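Local coordinates for protein dehydroquinate synthase (Thermus thermophilus, PDB 1UJN) that probably converts 3-deoxy-D-arabino-heptulosonate 7-phosphate to 3-dehydroquinate with release of phosphate, the second step of chorismate biosynthesis, using NAD and a divalent metal, at residues A[160-163]-A[164-168]; A[209-212]-A[213-217]; A[239-242]-A[243-246]. All coordinates share one frame; numbering follows the deposited sequence.

Overall arrangement
Three local contacts, each made by a continuous run of chain, follow one another in series; none encloses or crosses another. Coming from the N terminus, contact 1 (160-168) closes the turn from the loop after strand 151-155 into helix 164-181, where the nucleotide-binding sheet gives way to the helical part of the fold. Contact 2 (209-217) follows on helix 199-216 and carries it to its C-terminal end; its centre is about 27 Å from that of contact 1, on the opposite side of the chain's centre. Contact 3 (239-246) then joins helix 231-240 to helix 247-264. Its nearest atoms come within about 7 Å of contact 1 but stay about 16 Å from contact 2.

Contact 1: residues A[160-163]-A[164-168]; sequences KTLP and LPTFK
L162 and T166 meet through their methyl groups where the loop turns into helix 164-181, a compact example of a helix start built from one apolar patch and one backbone bond. The apolar part comes first. L162 CD1 lies 3.7 Å from T166 CG2, and the two side chains cross at about a right angle. The other branch of the leucine bears on the next residue: L162 CD2 is 3.7 Å from F167 CA and 4.0 Å from F167 CB, and it comes up at the edge of the phenyl ring, near its plane. With CG of L162 anti to the backbone N (chi1 -168°), the fork is placed so that one methyl serves each residue. P163 adds a smaller apolar touch, its CB 4.1 Å from CD of P165.

The polar part is backbone only. F167 N donates to P163 O at 2.9 Å, so that P163, at the N-cap position, has its carbonyl taken up by the first turn. Inside that turn K168 N bonds to L164 O, which carries the same pattern forward. CB of T166 also lies 3.5 Å from P163 O, packing the threonine stem against the carbonyl of P163.

Around this start, L162 touches T119, predicted to bind NAD, while F167 packs on P194 and its carbonyl accepts from T120 OG1 at the head of helix 120-126. K168 reaches helix 271-281, where NZ bonds to W280 O and makes a cation-pi contact with W280. In the chain that follows strand 151-155 of the central sheet, helix 164-181 thus begins between T119 and T120 of the N-terminal part and P194 and W280 of the C-terminal part.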
ATOM      1  N   LYS A 160     -14.225  12.931  26.816  1.00 40.42           N
ATOM      2  CA  LYS A 160     -14.657  12.930  28.206  1.00 42.34           C
ATOM      3  C   LYS A 160     -14.654  11.563  28.888  1.00 42.55           C
ATOM      4  O   LYS A 160     -14.498  11.475  30.104  1.00 43.73           O
ATOM      5  CB  LYS A 160     -16.035  13.587  28.297  1.00 45.07           C
ATOM      6  CG  LYS A 160     -16.002  15.044  27.832  1.00 47.74           C
ATOM      7  CD  LYS A 160     -17.360  15.720  27.882  1.00 50.08           C
ATOM      8  CE  LYS A 160     -17.351  16.987  27.036  1.00 51.79           C
ATOM      9  NZ  LYS A 160     -18.723  17.437  26.659  1.00 54.18           N
ATOM     10  N   THR A 161     -14.807  10.495  28.114  1.00 42.60           N
ATOM     11  CA  THR A 161     -14.805   9.151  28.685  1.00 42.09           C
ATOM     12  C   THR A 161     -13.404   8.549  28.680  1.00 40.38           C
ATOM     13  O   THR A 161     -13.194   7.418  29.117  1.00 39.44           O
ATOM     14  CB  THR A 161     -15.731   8.212  27.898  1.00 44.76           C
ATOM     15  OG1 THR A 161     -15.606   6.882  28.417  1.00 47.01           O
ATOM     16  CG2 THR A 161     -15.362   8.218  26.417  1.00 45.38           C
ATOM     17  N   LEU A 162     -12.446   9.323  28.190  1.00 38.38           N
ATOM     18  CA  LEU A 162     -11.064   8.877  28.094  1.00 35.82           C
ATOM     19  C   LEU A 162     -10.359   8.842  29.450  1.00 36.00           C
ATOM     20  O   LEU A 162     -10.434   9.799  30.217  1.00 36.24           O
ATOM     21  CB  LEU A 162     -10.309   9.811  27.140  1.00 34.06           C
ATOM     22  CG  LEU A 162      -8.915   9.413  26.656  1.00 33.14           C
ATOM     23  CD1 LEU A 162      -8.995   8.109  25.863  1.00 33.08           C
ATOM     24  CD2 LEU A 162      -8.346  10.528  25.793  1.00 30.08           C
ATOM     25  N   PRO A 163      -9.677   7.726  29.768  1.00 35.23           N
ATOM     26  CA  PRO A 163      -8.966   7.625  31.047  1.00 34.33           C
ATOM     27  C   PRO A 163      -7.999   8.804  31.144  1.00 34.44           C
ATOM     28  O   PRO A 163      -7.361   9.161  30.159  1.00 32.85           O
ATOM     29  CB  PRO A 163      -8.244   6.290  30.930  1.00 34.93           C
ATOM     30  CG  PRO A 163      -9.215   5.474  30.123  1.00 34.64           C
ATOM     31  CD  PRO A 163      -9.626   6.446  29.040  1.00 34.92           C
ATOM     32  N   LEU A 164      -7.894   9.412  32.321  1.00 33.68           N
ATOM     33  CA  LEU A 164      -7.014  10.563  32.485  1.00 32.22           C
ATOM     34  C   LEU A 164      -5.565  10.330  32.039  1.00 30.60           C
ATOM     35  O   LEU A 164      -4.976  11.183  31.372  1.00 28.34           O
ATOM     36  CB  LEU A 164      -7.040  11.045  33.939  1.00 34.98           C
ATOM     37  CG  LEU A 164      -6.240  12.311  34.257  1.00 35.78           C
ATOM     38  CD1 LEU A 164      -6.778  13.493  33.461  1.00 37.30           C
ATOM     39  CD2 LEU A 164      -6.328  12.592  35.753  1.00 37.57           C
ATOM     40  N   PRO A 165      -4.969   9.179  32.400  1.00 28.87           N
ATOM     41  CA  PRO A 165      -3.582   8.925  31.991  1.00 29.86           C
ATOM     42  C   PRO A 165      -3.407   8.938  30.474  1.00 29.04           C
ATOM     43  O   PRO A 165      -2.417   9.463  29.958  1.00 27.77           O
ATOM     44  CB  PRO A 165      -3.290   7.555  32.597  1.00 31.03           C
ATOM     45  CG  PRO A 165      -4.150   7.554  33.840  1.00 31.34           C
ATOM     46  CD  PRO A 165      -5.445   8.125  33.316  1.00 29.30           C
ATOM     47  N   THR A 166      -4.378   8.359  29.773  1.00 27.00           N
ATOM     48  CA  THR A 166      -4.363   8.299  28.315  1.00 26.45           C
ATOM     49  C   THR A 166      -4.578   9.704  27.766  1.00 24.03           C
ATOM     50  O   THR A 166      -3.965  10.096  26.772  1.00 24.15           O
ATOM     51  CB  THR A 166      -5.477   7.375  27.792  1.00 29.16           C
ATOM     52  OG1 THR A 166      -5.320   6.071  28.369  1.00 33.86           O
ATOM     53  CG2 THR A 166      -5.407   7.255  26.273  1.00 28.30           C
ATOM     54  N   PHE A 167      -5.458  10.459  28.418  1.00 20.73           N
ATOM     55  CA  PHE A 167      -5.732  11.831  28.008  1.00 21.82           C
ATOM     56  C   PHE A 167      -4.437  12.635  28.067  1.00 20.29           C
ATOM     57  O   PHE A 167      -4.113  13.386  27.152  1.00 20.08           O
ATOM     58  CB  PHE A 167      -6.781  12.455  28.943  1.00 22.57           C
ATOM     59  CG  PHE A 167      -7.003  13.925  28.715  1.00 23.51           C
ATOM     60  CD1 PHE A 167      -6.376  14.871  29.518  1.00 24.56           C
ATOM     61  CD2 PHE A 167      -7.835  14.363  27.689  1.00 24.53           C
ATOM     62  CE1 PHE A 167      -6.576  16.231  29.305  1.00 26.17           C
ATOM     63  CE2 PHE A 167      -8.042  15.724  27.466  1.00 24.89           C
ATOM     64  CZ  PHE A 167      -7.412  16.659  28.274  1.00 26.05           C
ATOM     65  N   LYS A 168      -3.690  12.455  29.148  1.00 20.27           N
ATOM     66  CA  LYS A 168      -2.433  13.173  29.336  1.00 21.10           C
ATOM     67  C   LYS A 168      -1.331  12.735  28.382  1.00 21.06           C
ATOM     68  O   LYS A 168      -0.485  13.542  27.999  1.00 23.01           O
ATOM     69  CB  LYS A 168      -1.960  13.029  30.783  1.00 22.73           C
ATOM     70  CG  LYS A 168      -2.902  13.675  31.784  1.00 24.71           C
ATOM     71  CD  LYS A 168      -2.275  13.738  33.180  1.00 30.39           C
ATOM     72  CE  LYS A 168      -3.137  14.560  34.131  1.00 30.70           C
ATOM     73  NZ  LYS A 168      -2.543  14.624  35.493  1.00 35.76           N
TER

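Contact 2: residues A[209-212]-A[213-217]; sequences VKVR and VTEED
T214 reaches back one helical turn to K210, and its side chain can be followed atom by atom. CB already lies 3.1 Å from K210 O. From there OG1 is swung back beside the backbone N, anti to the carbonyl carbon (chi1 -64°), and donates to that same K210 O at 2.7 Å. OG1 also passes 3.8 Å from CG of K210, where the two side chains cross obliquely. The carbonyl receives a second bond from T214 N at 3.1 Å, with an N-H...O angle of 154°. The two donors arrive from opposite faces of the carbonyl plane, hydroxyl on one and amide on the other.

The helix continues with V213 N to V209 O, E215 N to V211 O and E216 N to R212 O, until D217 leaves helical geometry. Beside this run V211 and E215 lie side by side and point the same way, V211 CG1 being 3.8 Å from E215 OE1. That oxygen has its main partner elsewhere, the backbone N of R7, next to strand 2-6. On another face V209 CG1 packs loosely on V213 CG2, at 4.3 Å.

K210 runs on extended to an ammonium group bonded to V128 O and paired with D125, near K131, predicted to bind NAD, and E173, a predicted zinc ligand. At the backbone end of the same residue the chemistry is that of a threonine hydroxyl spending its proton inside its own helix: T214, buried, meets its polar need on K210 O, and that oxygen, gripped by two donors, is probably polarised by them.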
ATOM      1  N   VAL A 209       0.973  22.809  14.537  1.00 27.36           N
ATOM      2  CA  VAL A 209       2.430  22.729  14.528  1.00 28.24           C
ATOM      3  C   VAL A 209       2.933  21.553  13.691  1.00 27.38           C
ATOM      4  O   VAL A 209       3.891  21.696  12.929  1.00 25.49           O
ATOM      5  CB  VAL A 209       3.010  22.614  15.956  1.00 29.43           C
ATOM      6  CG1 VAL A 209       4.523  22.427  15.892  1.00 32.62           C
ATOM      7  CG2 VAL A 209       2.672  23.859  16.748  1.00 33.63           C
ATOM      8  N   LYS A 210       2.294  20.391  13.823  1.00 25.39           N
ATOM      9  CA  LYS A 210       2.731  19.243  13.044  1.00 25.76           C
ATOM     10  C   LYS A 210       2.436  19.478  11.572  1.00 23.37           C
ATOM     11  O   LYS A 210       3.172  19.015  10.706  1.00 26.18           O
ATOM     12  CB  LYS A 210       2.059  17.943  13.514  1.00 24.44           C
ATOM     13  CG  LYS A 210       2.637  16.720  12.808  1.00 27.75           C
ATOM     14  CD  LYS A 210       2.177  15.392  13.396  1.00 27.74           C
ATOM     15  CE  LYS A 210       2.867  14.239  12.671  1.00 29.43           C
ATOM     16  NZ  LYS A 210       2.427  12.882  13.125  1.00 27.49           N
ATOM     17  N   VAL A 211       1.361  20.200  11.278  1.00 24.39           N
ATOM     18  CA  VAL A 211       1.037  20.485   9.887  1.00 26.22           C
ATOM     19  C   VAL A 211       2.165  21.295   9.241  1.00 27.99           C
ATOM     20  O   VAL A 211       2.641  20.952   8.159  1.00 29.07           O
ATOM     21  CB  VAL A 211      -0.285  21.278   9.753  1.00 25.68           C
ATOM     22  CG1 VAL A 211      -0.453  21.768   8.317  1.00 26.77           C
ATOM     23  CG2 VAL A 211      -1.471  20.387  10.134  1.00 22.14           C
ATOM     24  N   ARG A 212       2.595  22.360   9.909  1.00 31.31           N
ATOM     25  CA  ARG A 212       3.656  23.218   9.379  1.00 36.08           C
ATOM     26  C   ARG A 212       4.975  22.491   9.150  1.00 38.27           C
ATOM     27  O   ARG A 212       5.544  22.542   8.056  1.00 38.69           O
ATOM     28  CB  ARG A 212       3.910  24.402  10.314  1.00 37.67           C
ATOM     29  CG  ARG A 212       2.787  25.419  10.362  1.00 41.42           C
ATOM     30  CD  ARG A 212       3.322  26.782  10.787  1.00 42.23           C
ATOM     31  NE  ARG A 212       3.961  26.742  12.099  1.00 44.77           N
ATOM     32  CZ  ARG A 212       3.307  26.603  13.248  1.00 45.22           C
ATOM     33  NH1 ARG A 212       1.985  26.492  13.255  1.00 43.34           N
ATOM     34  NH2 ARG A 212       3.977  26.575  14.393  1.00 46.16           N
ATOM     35  N   VAL A 213       5.466  21.828  10.191  1.00 39.72           N
ATOM     36  CA  VAL A 213       6.722  21.096  10.104  1.00 41.84           C
ATOM     37  C   VAL A 213       6.700  20.061   8.981  1.00 43.65           C
ATOM     38  O   VAL A 213       7.676  19.897   8.248  1.00 43.11           O
ATOM     39  CB  VAL A 213       7.021  20.373  11.425  1.00 42.69           C
ATOM     40  CG1 VAL A 213       8.317  19.597  11.306  1.00 43.29           C
ATOM     41  CG2 VAL A 213       7.097  21.383  12.558  1.00 42.37           C
ATOM     42  N   THR A 214       5.574  19.369   8.854  1.00 43.34           N
ATOM     43  CA  THR A 214       5.411  18.340   7.841  1.00 44.82           C
ATOM     44  C   THR A 214       5.439  18.862   6.409  1.00 46.55           C
ATOM     45  O   THR A 214       6.032  18.238   5.530  1.00 47.01           O
ATOM     46  CB  THR A 214       4.098  17.573   8.065  1.00 44.73           C
ATOM     47  OG1 THR A 214       4.169  16.878   9.317  1.00 46.34           O
ATOM     48  CG2 THR A 214       3.858  16.575   6.943  1.00 45.32           C
ATOM     49  N   GLU A 215       4.798  20.003   6.172  1.00 47.92           N
ATOM     50  CA  GLU A 215       4.758  20.569   4.828  1.00 50.97           C
ATOM     51  C   GLU A 215       6.057  21.239   4.396  1.00 52.64           C
ATOM     52  O   GLU A 215       6.393  21.238   3.211  1.00 53.36           O
ATOM     53  CB  GLU A 215       3.585  21.547   4.705  1.00 49.71           C
ATOM     54  CG  GLU A 215       2.257  20.824   4.590  1.00 49.61           C
ATOM     55  CD  GLU A 215       1.046  21.739   4.650  1.00 48.72           C
ATOM     56  OE1 GLU A 215      -0.078  21.200   4.605  1.00 43.99           O
ATOM     57  OE2 GLU A 215       1.208  22.976   4.741  1.00 48.36           O
ATOM     58  N   GLU A 216       6.792  21.801   5.349  1.00 54.98           N
ATOM     59  CA  GLU A 216       8.053  22.461   5.027  1.00 57.67           C
ATOM     60  C   GLU A 216       9.137  21.446   4.678  1.00 59.01           C
ATOM     61  O   GLU A 216      10.038  21.734   3.889  1.00 58.36           O
ATOM     62  CB  GLU A 216       8.525  23.319   6.205  1.00 59.08           C
ATOM     63  CG  GLU A 216       9.715  24.214   5.871  1.00 61.76           C
ATOM     64  CD  GLU A 216      10.304  24.893   7.094  1.00 63.21           C
ATOM     65  OE1 GLU A 216       9.803  24.648   8.210  1.00 64.03           O
ATOM     66  OE2 GLU A 216      11.276  25.666   6.940  1.00 63.68           O
ATOM     67  N   ASP A 217       9.043  20.257   5.265  1.00 60.61           N
ATOM     68  CA  ASP A 217      10.032  19.210   5.029  1.00 63.03           C
ATOM     69  C   ASP A 217       9.399  17.847   4.760  1.00 64.21           C
ATOM     70  O   ASP A 217       9.369  16.983   5.637  1.00 64.69           O
ATOM     71  CB  ASP A 217      10.962  19.100   6.240  1.00 63.53           C
ATOM     72  CG  ASP A 217      11.963  17.969   6.107  1.00 64.72           C
ATOM     73  OD1 ASP A 217      12.516  17.550   7.144  1.00 64.50           O
ATOM     74  OD2 ASP A 217      12.199  17.503   4.971  1.00 64.83           O
TER

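Contact 3: residues A[239-242]-A[243-246]; sequences AQTR and HALP
T241 and L245 meet at a slant over the turn that ends helix 231-240, the threonine hydroxyl and methyl both turned to the leucine stem. T241 OG1 takes the crowded position between backbone N and carbonyl carbon (chi1 63°), and from there it accepts a bond from L245 N at 3.2 Å, with an N-H...O angle of 161°. CB of L245 lies 3.4 Å from the same oxygen and 4.0 Å from T241 CG2, so the leucine stem rests across both branches. Beyond its stem, L245 extends to A250 and Y253 of helix 247-264.

A second bond lies beneath them: A244 N donates to T241 O at 3.0 Å, with the donor standing above the carbonyl plane. The bond closes a turn that the left-handed backbone angles of R242 and H243 make type I'. CB of A244 sits 3.3 Å from T241 O. R242 is at the same time the C-prime residue of a Schellman motif: its N bonds to A239 O, while H243 N bonds back to E238 O. The H243 ring lies oblique to the R242 carbonyl carbon, with H243 ND1 3.4 Å from R242 C, and the H243 side chain touches K140, predicted to bind NAD.

The linker leads on to H247, the predicted zinc ligand that begins helix 247-264. Chemically, T241 OG1 joins the helix end to this linker. It faces L237 O and E238 O in the last turn, and its single proton can only be shared between these two carbonyls or alternate between them, while the oxygen accepts from L245 N. One oxygen atom thus bridges the last helical turn and the L245 amide.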
ATOM      1  N   ALA A 239      10.927  -0.610  24.555  1.00 30.07           N
ATOM      2  CA  ALA A 239      11.424  -1.940  24.226  1.00 31.91           C
ATOM      3  C   ALA A 239      11.857  -2.711  25.470  1.00 31.51           C
ATOM      4  O   ALA A 239      11.543  -3.896  25.621  1.00 29.77           O
ATOM      5  CB  ALA A 239      12.589  -1.833  23.243  1.00 32.89           C
ATOM      6  N   GLN A 240      12.575  -2.040  26.364  1.00 31.18           N
ATOM      7  CA  GLN A 240      13.044  -2.690  27.580  1.00 31.29           C
ATOM      8  C   GLN A 240      11.906  -3.109  28.506  1.00 31.34           C
ATOM      9  O   GLN A 240      12.010  -4.118  29.209  1.00 32.01           O
ATOM     10  CB  GLN A 240      13.991  -1.778  28.348  1.00 32.92           C
ATOM     11  CG  GLN A 240      14.616  -2.466  29.551  1.00 38.75           C
ATOM     12  CD  GLN A 240      14.910  -1.512  30.682  1.00 41.43           C
ATOM     13  OE1 GLN A 240      14.637  -0.315  30.582  1.00 44.17           O
ATOM     14  NE2 GLN A 240      15.480  -2.032  31.766  1.00 43.27           N
ATOM     15  N   THR A 241      10.825  -2.338  28.514  1.00 29.17           N
ATOM     16  CA  THR A 241       9.678  -2.650  29.365  1.00 28.79           C
ATOM     17  C   THR A 241       8.718  -3.616  28.678  1.00 31.24           C
ATOM     18  O   THR A 241       7.616  -3.867  29.172  1.00 29.54           O
ATOM     19  CB  THR A 241       8.891  -1.376  29.733  1.00 27.47           C
ATOM     20  OG1 THR A 241       8.359  -0.776  28.542  1.00 26.70           O
ATOM     21  CG2 THR A 241       9.793  -0.380  30.434  1.00 25.04           C
ATOM     22  N   ARG A 242       9.141  -4.163  27.542  1.00 31.91           N
ATOM     23  CA  ARG A 242       8.302  -5.088  26.793  1.00 36.12           C
ATOM     24  C   ARG A 242       7.019  -4.388  26.380  1.00 37.30           C
ATOM     25  O   ARG A 242       5.966  -5.015  26.247  1.00 38.38           O
ATOM     26  CB  ARG A 242       7.980  -6.322  27.636  1.00 38.61           C
ATOM     27  CG  ARG A 242       8.977  -7.451  27.476  1.00 44.25           C
ATOM     28  CD  ARG A 242      10.406  -6.997  27.718  1.00 45.81           C
ATOM     29  NE  ARG A 242      11.363  -7.954  27.171  1.00 50.54           N
ATOM     30  CZ  ARG A 242      11.401  -8.326  25.894  1.00 52.83           C
ATOM     31  NH1 ARG A 242      10.536  -7.821  25.022  1.00 54.18           N
ATOM     32  NH2 ARG A 242      12.305  -9.207  25.482  1.00 53.47           N
ATOM     33  N   HIS A 243       7.124  -3.075  26.205  1.00 37.07           N
ATOM     34  CA  HIS A 243       6.013  -2.239  25.783  1.00 36.71           C
ATOM     35  C   HIS A 243       4.933  -2.016  26.830  1.00 35.77           C
ATOM     36  O   HIS A 243       3.819  -1.602  26.507  1.00 35.58           O
ATOM     37  CB  HIS A 243       5.432  -2.809  24.491  1.00 38.81           C
ATOM     38  CG  HIS A 243       6.446  -2.923  23.398  1.00 41.27           C
ATOM     39  ND1 HIS A 243       7.005  -4.127  23.027  1.00 44.00           N
ATOM     40  CD2 HIS A 243       6.923  -2.004  22.526  1.00 41.28           C
ATOM     41  CE1 HIS A 243       7.778  -3.946  21.971  1.00 44.59           C
ATOM     42  NE2 HIS A 243       7.744  -2.666  21.646  1.00 44.39           N
ATOM     43  N   ALA A 244       5.262  -2.281  28.090  1.00 32.92           N
ATOM     44  CA  ALA A 244       4.311  -2.057  29.167  1.00 32.04           C
ATOM     45  C   ALA A 244       4.207  -0.544  29.365  1.00 31.48           C
ATOM     46  O   ALA A 244       3.146  -0.022  29.700  1.00 33.33           O
ATOM     47  CB  ALA A 244       4.796  -2.729  30.451  1.00 33.41           C
ATOM     48  N   LEU A 245       5.319   0.158  29.157  1.00 28.87           N
ATOM     49  CA  LEU A 245       5.348   1.616  29.308  1.00 29.09           C
ATOM     50  C   LEU A 245       4.647   2.287  28.123  1.00 26.96           C
ATOM     51  O   LEU A 245       5.103   2.181  26.989  1.00 29.14           O
ATOM     52  CB  LEU A 245       6.802   2.104  29.400  1.00 25.81           C
ATOM     53  CG  LEU A 245       7.009   3.620  29.511  1.00 24.83           C
ATOM     54  CD1 LEU A 245       6.497   4.123  30.854  1.00 22.26           C
ATOM     55  CD2 LEU A 245       8.477   3.946  29.335  1.00 23.92           C
ATOM     56  N   PRO A 246       3.524   2.985  28.372  1.00 28.39           N
ATOM     57  CA  PRO A 246       2.781   3.662  27.299  1.00 28.47           C
ATOM     58  C   PRO A 246       3.668   4.620  26.497  1.00 28.83           C
ATOM     59  O   PRO A 246       4.547   5.278  27.054  1.00 27.57           O
ATOM     60  CB  PRO A 246       1.673   4.400  28.052  1.00 30.86           C
ATOM     61  CG  PRO A 246       1.460   3.550  29.274  1.00 28.38           C
ATOM     62  CD  PRO A 246       2.877   3.209  29.678  1.00 29.71           C
TER